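Local coordinates for protein 2-hydroxyisobutyryl-CoA synthetase (Aquincola tertiaricarbonis, PDB 6HDY) that belongs to the acyl-CoA synthetase-like, AMP-binding (ANL) enzymes, built from a large N-terminal part and a smaller C-terminal domain, at residues A225-A229 / I264-Y268; P253-V257 / K271-C275; G289-S293 / N353-R357. All coordinates share one frame; numbering follows the deposited sequence.

Contact 1 (A225-A229 / I264-Y268); sequences AIHLA and IEEAY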
loop_
_atom_site.group_PDB
_atom_site.type_symbol
_atom_site.label_atom_id
_atom_site.label_comp_id
_atom_site.label_asym_id
_atom_site.label_seq_id
_atom_site.Cartn_x
_atom_site.Cartn_y
_atom_site.Cartn_z
ATOM N N ALA A 225 5.901 16.125 0.994
ATOM C CA ALA A 225 6.985 16.562 1.872
ATOM C C ALA A 225 6.662 17.959 2.519
ATOM O O ALA A 225 6.811 18.121 3.727
ATOM C CB ALA A 225 8.272 16.629 1.084
ATOM N N ILE A 226 6.142 18.914 1.730
ATOM C CA ILE A 226 5.753 20.229 2.236
ATOM C C ILE A 226 4.622 20.080 3.259
ATOM O O ILE A 226 4.730 20.638 4.357
ATOM C CB ILE A 226 5.433 21.269 1.104
ATOM C CG1 ILE A 226 6.731 21.749 0.421
ATOM C CG2 ILE A 226 4.666 22.505 1.651
ATOM C CD1 ILE A 226 6.625 21.834 -1.053
ATOM N N HIS A 227 3.558 19.313 2.912
ATOM C CA HIS A 227 2.407 19.116 3.795
ATOM C C HIS A 227 2.792 18.464 5.121
ATOM O O HIS A 227 2.315 18.883 6.181
ATOM C CB HIS A 227 1.275 18.361 3.088
ATOM C CG HIS A 227 0.135 17.973 3.989
ATOM N ND1 HIS A 227 -0.473 18.896 4.828
ATOM C CD2 HIS A 227 -0.474 16.770 4.146
ATOM C CE1 HIS A 227 -1.431 18.234 5.457
ATOM N NE2 HIS A 227 -1.466 16.951 5.093
ATOM N N LEU A 228 3.690 17.472 5.055
ATOM C CA LEU A 228 4.202 16.741 6.205
ATOM C C LEU A 228 4.967 17.637 7.204
ATOM O O LEU A 228 4.853 17.407 8.411
ATOM C CB LEU A 228 5.046 15.541 5.723
ATOM C CG LEU A 228 5.178 14.356 6.661
ATOM C CD1 LEU A 228 3.816 13.765 7.004
ATOM C CD2 LEU A 228 6.083 13.311 6.055
ATOM N N ALA A 229 5.690 18.683 6.720
ATOM C CA ALA A 229 6.412 19.629 7.604
ATOM C C ALA A 229 5.425 20.494 8.414
ATOM O O ALA A 229 5.679 20.794 9.587
ATOM C CB ALA A 229 7.356 20.510 6.800
ATOM N N ILE A 264 12.020 22.614 0.878
ATOM C CA ILE A 264 12.033 21.230 1.376
ATOM C C ILE A 264 13.381 20.910 2.054
ATOM O O ILE A 264 13.378 20.454 3.197
ATOM C CB ILE A 264 11.609 20.178 0.313
ATOM C CG1 ILE A 264 10.238 20.545 -0.318
ATOM C CG2 ILE A 264 11.557 18.770 0.944
ATOM C CD1 ILE A 264 9.884 19.808 -1.595
ATOM N N GLU A 265 14.513 21.178 1.381
ATOM C CA GLU A 265 15.851 20.956 1.956
ATOM C C GLU A 265 16.042 21.716 3.287
ATOM O O GLU A 265 16.627 21.171 4.217
ATOM C CB GLU A 265 16.960 21.367 0.969
ATOM C CG GLU A 265 17.064 20.437 -0.226
ATOM C CD GLU A 265 18.322 20.513 -1.067
ATOM O OE1 GLU A 265 19.075 21.502 -0.938
ATOM O OE2 GLU A 265 18.564 19.565 -1.849
ATOM N N GLU A 266 15.505 22.939 3.393
ATOM C CA GLU A 266 15.622 23.740 4.625
ATOM C C GLU A 266 14.773 23.148 5.757
ATOM O O GLU A 266 15.258 23.045 6.888
ATOM C CB GLU A 266 15.297 25.239 4.369
ATOM C CG GLU A 266 14.836 26.037 5.586
ATOM C CD GLU A 266 15.842 26.247 6.707
ATOM O OE1 GLU A 266 16.920 26.831 6.448
ATOM O OE2 GLU A 266 15.518 25.885 7.862
ATOM N N ALA A 267 13.515 22.793 5.455
ATOM C CA ALA A 267 12.564 22.244 6.420
ATOM C C ALA A 267 13.045 20.938 7.050
ATOM O O ALA A 267 12.781 20.708 8.224
ATOM C CB ALA A 267 11.204 22.031 5.755
ATOM N N TYR A 268 13.751 20.098 6.276
ATOM C CA TYR A 268 14.242 18.793 6.725
ATOM C C TYR A 268 15.739 18.726 7.029
ATOM O O TYR A 268 16.177 17.769 7.664
ATOM C CB TYR A 268 13.868 17.710 5.699
ATOM C CG TYR A 268 12.383 17.433 5.626
ATOM C CD1 TYR A 268 11.772 16.560 6.522
ATOM C CD2 TYR A 268 11.593 18.015 4.636
ATOM C CE1 TYR A 268 10.406 16.281 6.443
ATOM C CE2 TYR A 268 10.230 17.731 4.537
ATOM C CZ TYR A 268 9.639 16.873 5.449
ATOM O OH TYR A 268 8.293 16.615 5.366
#
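Against the parallel sheet of the AMP-binding fold pack helices 222-234 and 258-268, which precede and follow strand 246-249 in the chain, and Ala225, Ile226 and Ala229 of the first meet Ile264, Ala267 and Tyr268 of the second. The short axes approach to 10.2 Å with 35° between their N-to-C directions; they run in the same general direction, as the helices of two consecutive beta-alpha units do here.

Two alanines keep the nearer face of helix 222-234 low. Ala225 CB lies 3.9 Å from Ile264 CG2, and both residues also touch Phe249 of the strand beneath. Farther along, the methyls of Ala229 and Ala267 face each other at 4.3 Å. At the more exposed border the side chains of Ile226 and Ile264 run across one another at about a right angle, with the CG1 atoms of Ile226 and Ile264 3.8 Å apart. In Ile264, CG1 stands opposite the carbonyl carbon (chi1 -53°), which leaves CG2 for Ala225 and sends CG1 and CD1 toward Ile226.

Tyr268 reaches across between the helices, its ring packed also on Leu247 and Phe242. The ring meets Ala225 O at its edge, close to its plane, while CE2 passes the Ala225 methyl. Leu228, whose side chain also packs on helix 202-213, crosses the tyrosine at roughly a right angle and brings CB to 3.4 Å from Tyr268 OH. That hydroxyl donates to Ala225 O at 2.7 Å, with a C=O...donor angle of 127°, and the same carbonyl oxygen also accepts the helical bond from Ala229 N.

Contact 2 (P253-V257 / K271-C275); sequences PGASV and KVYDC. With 8LQ ([[(2~{R},3~{S},4~{R},5~{R})-5-(6-aminopurin-9-yl)-3,4-bis(oxidanyl)oxolan-2-yl]methoxy-oxidanyl-phosphoryl] (3~{S})-3-oxidanylbutanoate), chain C.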
loop_
_atom_site.group_PDB
_atom_site.type_symbol
_atom_site.label_atom_id
_atom_site.label_comp_id
_atom_site.label_asym_id
_atom_site.label_seq_id
_atom_site.Cartn_x
_atom_site.Cartn_y
_atom_site.Cartn_z
ATOM N N PRO A 253 6.291 18.135 -10.956
ATOM C CA PRO A 253 7.435 19.041 -10.736
ATOM C C PRO A 253 7.525 19.484 -9.260
ATOM O O PRO A 253 6.544 19.402 -8.511
ATOM C CB PRO A 253 7.124 20.241 -11.655
ATOM C CG PRO A 253 6.099 19.736 -12.633
ATOM C CD PRO A 253 5.284 18.758 -11.842
ATOM N N GLY A 254 8.697 19.951 -8.857
ATOM C CA GLY A 254 8.909 20.425 -7.497
ATOM C C GLY A 254 10.350 20.286 -7.070
ATOM O O GLY A 254 10.975 21.270 -6.670
ATOM N N ALA A 255 10.882 19.060 -7.195
ATOM C CA ALA A 255 12.245 18.672 -6.846
ATOM C C ALA A 255 13.334 19.342 -7.702
ATOM O O ALA A 255 14.506 19.339 -7.315
ATOM C CB ALA A 255 12.377 17.167 -6.862
ATOM N N SER A 256 12.951 19.966 -8.817
ATOM C CA SER A 256 13.869 20.771 -9.638
ATOM C C SER A 256 13.317 22.191 -9.801
ATOM O O SER A 256 13.739 22.943 -10.681
ATOM C CB SER A 256 14.162 20.096 -10.973
ATOM O OG SER A 256 15.032 19.003 -10.726
ATOM N N VAL A 257 12.373 22.551 -8.919
ATOM C CA VAL A 257 11.742 23.871 -8.896
ATOM C C VAL A 257 12.447 24.724 -7.819
ATOM O O VAL A 257 12.449 24.349 -6.644
ATOM C CB VAL A 257 10.191 23.791 -8.770
ATOM C CG1 VAL A 257 9.575 25.151 -8.498
ATOM C CG2 VAL A 257 9.580 23.176 -10.024
ATOM N N LYS A 271 19.137 16.585 1.701
ATOM C CA LYS A 271 19.231 16.805 0.251
ATOM C C LYS A 271 17.959 16.312 -0.421
ATOM O O LYS A 271 17.348 15.359 0.054
ATOM C CB LYS A 271 20.445 16.079 -0.349
ATOM C CG LYS A 271 21.753 16.824 -0.117
ATOM C CD LYS A 271 22.927 16.167 -0.814
ATOM C CE LYS A 271 23.166 16.683 -2.208
ATOM N NZ LYS A 271 24.599 16.576 -2.569
ATOM N N VAL A 272 17.561 16.968 -1.525
ATOM C CA VAL A 272 16.382 16.598 -2.294
ATOM C C VAL A 272 16.839 16.061 -3.646
ATOM O O VAL A 272 17.727 16.635 -4.257
ATOM C CB VAL A 272 15.360 17.770 -2.410
ATOM C CG1 VAL A 272 14.374 17.545 -3.560
ATOM C CG2 VAL A 272 14.604 17.969 -1.098
ATOM N N TYR A 273 16.263 14.930 -4.091
ATOM C CA TYR A 273 16.576 14.366 -5.400
ATOM C C TYR A 273 15.344 14.279 -6.237
ATOM O O TYR A 273 14.284 13.945 -5.718
ATOM C CB TYR A 273 17.252 13.000 -5.285
ATOM C CG TYR A 273 18.580 13.097 -4.576
ATOM C CD1 TYR A 273 19.607 13.893 -5.087
ATOM C CD2 TYR A 273 18.775 12.495 -3.340
ATOM C CE1 TYR A 273 20.820 14.022 -4.418
ATOM C CE2 TYR A 273 19.998 12.590 -2.677
ATOM C CZ TYR A 273 21.022 13.344 -3.226
ATOM O OH TYR A 273 22.212 13.473 -2.563
ATOM N N ASP A 274 15.483 14.599 -7.529
ATOM C CA ASP A 274 14.415 14.529 -8.513
ATOM C C ASP A 274 14.574 13.222 -9.310
ATOM O O ASP A 274 15.698 12.842 -9.659
ATOM C CB ASP A 274 14.469 15.751 -9.449
ATOM C CG ASP A 274 13.232 16.040 -10.302
ATOM O OD1 ASP A 274 12.123 15.589 -9.932
ATOM O OD2 ASP A 274 13.358 16.796 -11.287
ATOM N N CYS A 275 13.447 12.516 -9.528
ATOM C CA CYS A 275 13.368 11.308 -10.354
ATOM C C CYS A 275 11.959 11.182 -10.931
ATOM O O CYS A 275 11.056 11.884 -10.487
ATOM C CB CYS A 275 13.809 10.035 -9.614
ATOM S SG CYS A 275 12.684 9.479 -8.307
HETATM N N9 8LQ C . 5.906 13.697 -13.486
HETATM C C8 8LQ C . 6.304 12.551 -12.911
HETATM N N7 8LQ C . 7.494 12.745 -12.352
HETATM C C5 8LQ C . 7.857 14.014 -12.599
HETATM C C6 8LQ C . 8.921 14.763 -12.235
HETATM N N6 8LQ C . 9.885 14.187 -11.534
HETATM N N1 8LQ C . 9.039 16.055 -12.597
HETATM C C2 8LQ C . 8.030 16.677 -13.336
HETATM N N3 8LQ C . 6.912 15.911 -13.637
HETATM C C4 8LQ C . 6.863 14.602 -13.296
HETATM C CAA 8LQ C . 5.142 6.534 -11.247
HETATM C CAZ 8LQ C . 6.026 7.799 -11.086
HETATM O OAE 8LQ C . 5.732 8.433 -9.845
HETATM C CAL 8LQ C . 5.809 8.818 -12.222
HETATM C CAS 8LQ C . 4.328 9.203 -12.332
HETATM O OAC 8LQ C . 3.842 10.007 -11.541
HETATM O OAQ 8LQ C . 3.613 8.526 -13.302
HETATM P PBC 8LQ C . 2.152 8.973 -13.778
HETATM O OAH 8LQ C . 1.239 8.785 -12.493
HETATM O OAD 8LQ C . 1.661 8.218 -14.945
HETATM O "O5'" 8LQ C . 2.315 10.499 -14.153
HETATM C "C5'" 8LQ C . 3.345 10.823 -15.085
HETATM C "C4'" 8LQ C . 3.381 12.314 -15.297
HETATM O "O4'" 8LQ C . 3.639 12.975 -14.029
HETATM C "C3'" 8LQ C . 4.550 12.604 -16.138
HETATM O "O3'" 8LQ C . 4.204 12.473 -17.546
HETATM C "C2'" 8LQ C . 4.845 14.051 -15.735
HETATM O "O2'" 8LQ C . 3.864 14.991 -16.327
HETATM C "C1'" 8LQ C . 4.640 13.981 -14.239
HETATM O O HOH W 1 9.825 16.638 -8.879
#
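Asp274, at the end of strand 271-274, holds its carboxylate between Ala255 and Ser256 of the 253-257 loop and the adenine of 8LQ, a site within the ligand pocket of this AMP-binding enzyme. The CG of Asp274 is opposite its backbone N (chi1 -165°), and this swings the carboxylate to the loop, where its two oxygens have different partners. Ser256 OG donates to Asp274 OD2 over 2.8 Å, meeting it from above the carboxylate plane, 42° out of it. The other oxygen, Asp274 OD1, accepts the adenine N6 of 8LQ at 3.1 Å with an N-H...acceptor angle of 158°, and takes a water at 2.7 Å. That water in turn accepts from Ala255 N, so the loop backbone is tied to the same oxygen.

The Ala255 methyl points at the strand and rests between Asp274 and Val272: it is 3.5 Å from Asp274 OD1 and 3.9 Å from Val272 CG1. Val272 continues this apolar side onto Phe249 and Ile264. The loop is folded by a type I turn from Gly254 to Val257, which places Ala255 and Ser256 at its two central positions.

N6 of 8LQ has a second acceptor, Cys275 O at 2.8 Å, while the Pro253 ring packs against C2 and N3 of the adenine. Elsewhere the ligand is hydrogen-bonded by Ser250, Asp344 and Lys466. The chemistry implies recognition of an amino group: a carboxylate oxygen and a peptide carbonyl both accept from N6, and the serine bond to OD2, with the water on OD1, probably steadies the carboxylate that reads it.

Contact 3 (G289-S293 / N353-R357); sequences GTEQS and NPCGR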
loop_
_atom_site.group_PDB
_atom_site.type_symbol
_atom_site.label_atom_id
_atom_site.label_comp_id
_atom_site.label_asym_id
_atom_site.label_seq_id
_atom_site.Cartn_x
_atom_site.Cartn_y
_atom_site.Cartn_z
ATOM N N GLY A 289 18.282 12.389 -10.578
ATOM C CA GLY A 289 19.475 13.082 -10.102
ATOM C C GLY A 289 20.340 12.165 -9.249
ATOM O O GLY A 289 19.883 11.108 -8.774
ATOM N N THR A 290 21.626 12.525 -9.102
ATOM C CA THR A 290 22.562 11.713 -8.304
ATOM C C THR A 290 23.085 12.546 -7.120
ATOM O O THR A 290 22.813 13.734 -7.060
ATOM C CB THR A 290 23.654 11.092 -9.185
ATOM O OG1 THR A 290 24.551 12.118 -9.588
ATOM C CG2 THR A 290 23.107 10.375 -10.409
ATOM N N GLU A 291 23.785 11.929 -6.159
ATOM C CA GLU A 291 24.316 12.657 -5.004
ATOM C C GLU A 291 25.168 13.888 -5.391
ATOM O O GLU A 291 25.012 14.934 -4.762
ATOM C CB GLU A 291 25.073 11.740 -4.039
ATOM C CG GLU A 291 25.427 12.436 -2.730
ATOM C CD GLU A 291 26.118 11.584 -1.690
ATOM O OE1 GLU A 291 26.410 10.401 -1.976
ATOM O OE2 GLU A 291 26.350 12.100 -0.575
ATOM N N GLN A 292 26.010 13.767 -6.440
ATOM C CA GLN A 292 26.870 14.852 -6.924
ATOM C C GLN A 292 26.183 15.701 -7.993
ATOM O O GLN A 292 26.288 16.923 -7.931
ATOM C CB GLN A 292 28.255 14.353 -7.388
ATOM C CG GLN A 292 29.045 13.532 -6.330
ATOM C CD GLN A 292 28.554 12.091 -6.182
ATOM O OE1 GLN A 292 27.917 11.524 -7.074
ATOM N NE2 GLN A 292 28.791 11.478 -5.028
ATOM N N SER A 293 25.471 15.079 -8.958
ATOM C CA SER A 293 24.700 15.802 -9.981
ATOM C C SER A 293 23.306 15.919 -9.370
ATOM O O SER A 293 22.363 15.247 -9.814
ATOM C CB SER A 293 24.670 14.998 -11.280
ATOM O OG SER A 293 25.977 14.580 -11.641
ATOM N N ASN A 353 29.089 15.778 -16.033
ATOM C CA ASN A 353 28.304 15.759 -14.807
ATOM C C ASN A 353 29.204 15.657 -13.589
ATOM O O ASN A 353 30.189 14.920 -13.662
ATOM C CB ASN A 353 27.281 14.622 -14.838
ATOM C CG ASN A 353 26.295 14.764 -15.968
ATOM O OD1 ASN A 353 25.553 15.745 -16.049
ATOM N ND2 ASN A 353 26.269 13.793 -16.871
ATOM N N PRO A 354 28.881 16.364 -12.464
ATOM C CA PRO A 354 29.744 16.281 -11.254
ATOM C C PRO A 354 29.985 14.861 -10.710
ATOM O O PRO A 354 31.065 14.603 -10.162
ATOM C CB PRO A 354 29.036 17.175 -10.224
ATOM C CG PRO A 354 28.127 18.043 -11.015
ATOM C CD PRO A 354 27.749 17.294 -12.258
ATOM N N CYS A 355 29.007 13.943 -10.873
ATOM C CA CYS A 355 29.150 12.552 -10.435
ATOM C C CYS A 355 30.072 11.752 -11.373
ATOM O O CYS A 355 30.604 10.723 -10.967
ATOM C CB CYS A 355 27.794 11.871 -10.246
ATOM S SG CYS A 355 26.844 11.640 -11.770
ATOM N N GLY A 356 30.288 12.262 -12.589
ATOM C CA GLY A 356 31.121 11.599 -13.587
ATOM C C GLY A 356 30.389 10.578 -14.445
ATOM O O GLY A 356 31.022 9.840 -15.204
ATOM N N ARG A 357 29.050 10.514 -14.331
ATOM C CA ARG A 357 28.235 9.634 -15.169
ATOM C C ARG A 357 28.101 10.293 -16.547
ATOM O O ARG A 357 27.823 11.501 -16.650
ATOM C CB ARG A 357 26.872 9.328 -14.525
ATOM C CG ARG A 357 26.975 8.303 -13.383
ATOM C CD ARG A 357 25.676 8.149 -12.614
ATOM N NE ARG A 357 25.785 7.166 -11.534
ATOM C CZ ARG A 357 26.101 7.444 -10.271
ATOM N NH1 ARG A 357 26.143 6.486 -9.369
ATOM N NH2 ARG A 357 26.378 8.689 -9.906
HETATM O O HOH W 2 26.311 9.346 -7.097
#
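Gln292 and Ser293 face Cys355 and Pro354 where two irregular loops run close together, with CA atoms 4.8 Å apart at Gln292-Cys355, and a type I turn from Asn353 to Gly356 shapes the second loop. Within the first, Thr290 OG1 accepts from Ser293 N in an ST motif, and Thr290 N bonds back to Ser293 O.

Across the interface Ser293 OG accepts from Cys355 N at 3.2 Å, with an N-H...acceptor angle of 161°. The same oxygen lies against Pro354 CD and Asn353 CB. The sulphur of Cys355 lies close to two hydroxyl oxygens, 3.1 Å from Ser293 OG and 3.2 Å from Thr290 OG1. It is put there by chi1 of 66°, which sets SG between the backbone N and carbonyl carbon of Cys355. Gln292 bends at chi2, folding its amide back over the turn so that OE1 comes to 3.2 Å from Cys355 CB.

Arg357 runs extended from CG to NE. The side chains of Arg357 and Thr290 cross obliquely, with Arg357 NH2 3.7 Å from Thr290 CB, and NH2 donates to Cys355 SG over 3.5 Å, the sulphur lying in the guanidinium plane. Arg357 NE makes a salt bridge with Glu39. A water takes a bond from Arg357 NH2 and gives one to Gln292 OE1, bridging the two loops. Asn353 ND2 donates almost straight to Arg357 O (174°), closing the 353-357 loop round its turn.

The chemistry implies a largely polar joint: a backbone-to-serine bond and a water bridge link the loops, while a thiol packed among hydroxyls and an arginine end fills its middle.

Followed from the N terminus, helix 222-234 comes first, and contact 1 closes the loop that runs through strand 246-249 and returns on helix 258-268. Contact 2 opens within that span, in the loop before helix 258-268, and closes on strand 271-274 beyond it, so the two cross; Glu265 OE2, probably hydrogen-bonded to Val272 N, joins them directly. Contact 3 follows in series: its first loop, 289-293, leaves strand 287-288, and 59 residues later 353-357 returns to it. Its probable bonds Asp274 O to Gly289 N and Lys271 NZ to Glu291 O tie the edge strand of the parallel sheet to the segment leading into the antiparallel sheet.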